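Local coordinates for protein exonuclease (Laribacter hongkongensis, PDB 3SYY) that is an alkaline exonuclease that digests double-stranded DNA with strict 5'-to-3' polarity and binds magnesium ions, at residues V16-V21 against M138-A143. Sequence-based numbering, arbitrary orientation.
Sequences VTASRV and MQTQMA
Gln141 brings the one flat side-chain group among the touching residues, yet neither face nor edge of its amide meets Ala18. The methyl of Ala18 rests instead against the aliphatic shank, with Ala18 CB 4.1 Å from Gln141 CG. From there the extended side chain runs on to the metal site, where it ends beside Glu112, a ligand of both magnesium ions.

Thr140 meets both Ala18 and Val21, one with each branch. Its methyl CG2 lies against Ala18, Thr140 CG2 to Ala18 CB being 3.5 Å. OG1 faces Val21, with Thr140 OG1 3.5 Å from Val21 CG2, an approach of a methyl to a hydroxyl. With chi1 at -59°, OG1 sits beside the backbone N and can turn back to Lys136 O, one helical turn earlier, to which it hydrogen-bonds; the methyl is then the branch that rests on Ala18. The backbones approach closely, Ala18 CA lying 5.5 Å from Thr140 CA, as the small methyl between them allows.

From strand 97-99, Ala99 touches Ala18 and Gln141 and Phe97 packs on Thr140, which Ile180 of helix 174-205 also touches. The contact thus joins the segment between strand 16-17 and helix 21-25, with the first residue of that helix, to helix 132-145 within the PDDEXK-type nuclease fold, next to the magnesium site.

Across this buried interface the chemistry is van der Waals packing, with the threonine hydroxyl satisfied within its own helix. The fit here therefore rests on close packing of methyl groups, with no polar bond between the two segments, and the glutamine's polar end is directed to the metal side.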
# COMPACT_ATOMS: atom_id res chain seq x y z
N VAL A 16 -18.84 -18.94 1.56
CA VAL A 16 -19.05 -17.84 0.67
C VAL A 16 -20.06 -16.91 1.36
O VAL A 16 -21.10 -17.37 1.83
CB VAL A 16 -19.58 -18.29 -0.67
CG1 VAL A 16 -19.95 -17.09 -1.55
CG2 VAL A 16 -18.51 -19.15 -1.39
N THR A 17 -19.74 -15.61 1.46
CA THR A 17 -20.69 -14.69 2.08
C THR A 17 -21.21 -13.69 1.05
O THR A 17 -20.58 -13.45 0.01
CB THR A 17 -20.09 -13.94 3.28
OG1 THR A 17 -18.88 -13.28 2.86
CG2 THR A 17 -19.79 -14.89 4.44
N ALA A 18 -22.37 -13.12 1.33
CA ALA A 18 -22.99 -12.17 0.41
C ALA A 18 -22.03 -11.00 0.05
O ALA A 18 -21.99 -10.55 -1.08
CB ALA A 18 -24.29 -11.58 1.06
N SER A 19 -21.26 -10.54 1.02
CA SER A 19 -20.35 -9.40 0.80
C SER A 19 -19.23 -9.72 -0.20
O SER A 19 -18.54 -8.81 -0.68
CB SER A 19 -19.76 -8.93 2.12
OG SER A 19 -19.12 -10.02 2.75
N ARG A 20 -19.06 -11.00 -0.54
CA ARG A 20 -17.98 -11.39 -1.44
C ARG A 20 -18.49 -11.98 -2.72
O ARG A 20 -17.71 -12.43 -3.59
CB ARG A 20 -17.04 -12.40 -0.75
CG ARG A 20 -16.41 -11.88 0.57
CD ARG A 20 -15.49 -10.66 0.33
NE ARG A 20 -14.30 -10.94 -0.49
CZ ARG A 20 -13.20 -11.57 -0.07
NH1 ARG A 20 -13.04 -11.98 1.18
NH2 ARG A 20 -12.19 -11.76 -0.94
N VAL A 21 -19.82 -11.99 -2.89
CA VAL A 21 -20.36 -12.59 -4.10
C VAL A 21 -19.84 -11.92 -5.36
O VAL A 21 -19.60 -12.58 -6.38
CB VAL A 21 -21.91 -12.67 -4.07
CG1 VAL A 21 -22.44 -12.96 -5.44
CG2 VAL A 21 -22.32 -13.77 -3.15
N MET A 138 -26.88 -7.53 -1.96
CA MET A 138 -28.25 -7.44 -1.49
C MET A 138 -29.16 -8.49 -2.13
O MET A 138 -30.04 -9.00 -1.46
CB MET A 138 -28.78 -6.04 -1.75
CG MET A 138 -28.20 -5.01 -0.69
SD MET A 138 -28.81 -3.33 -1.04
CE MET A 138 -28.15 -2.90 -2.59
N GLN A 139 -28.94 -8.82 -3.39
CA GLN A 139 -29.75 -9.90 -4.01
C GLN A 139 -29.44 -11.20 -3.29
O GLN A 139 -30.35 -12.00 -3.06
CB GLN A 139 -29.50 -10.01 -5.51
CG GLN A 139 -30.04 -8.79 -6.31
CD GLN A 139 -31.61 -8.67 -6.23
OE1 GLN A 139 -32.30 -9.59 -5.75
NE2 GLN A 139 -32.13 -7.51 -6.64
N THR A 140 -28.17 -11.41 -2.91
CA THR A 140 -27.79 -12.59 -2.14
C THR A 140 -28.40 -12.62 -0.77
O THR A 140 -28.79 -13.69 -0.27
CB THR A 140 -26.25 -12.67 -1.96
OG1 THR A 140 -25.63 -12.71 -3.25
CG2 THR A 140 -25.85 -13.90 -1.12
N GLN A 141 -28.47 -11.47 -0.12
CA GLN A 141 -29.11 -11.41 1.19
C GLN A 141 -30.61 -11.81 1.06
O GLN A 141 -31.13 -12.56 1.90
CB GLN A 141 -29.02 -9.98 1.76
CG GLN A 141 -27.70 -9.63 2.38
CD GLN A 141 -27.53 -8.09 2.50
OE1 GLN A 141 -26.51 -7.61 3.01
NE2 GLN A 141 -28.52 -7.36 2.05
N MET A 142 -31.24 -11.34 -0.01
CA MET A 142 -32.64 -11.72 -0.35
C MET A 142 -32.77 -13.24 -0.66
O MET A 142 -33.68 -13.91 -0.14
CB MET A 142 -33.16 -10.85 -1.49
CG MET A 142 -33.52 -9.47 -0.94
SD MET A 142 -34.27 -8.35 -2.12
CE MET A 142 -32.90 -7.51 -2.91
N ALA A 143 -31.81 -13.76 -1.42
CA ALA A 143 -31.68 -15.21 -1.68
C ALA A 143 -31.63 -16.02 -0.41
O ALA A 143 -32.39 -17.01 -0.27
CB ALA A 143 -30.48 -15.50 -2.51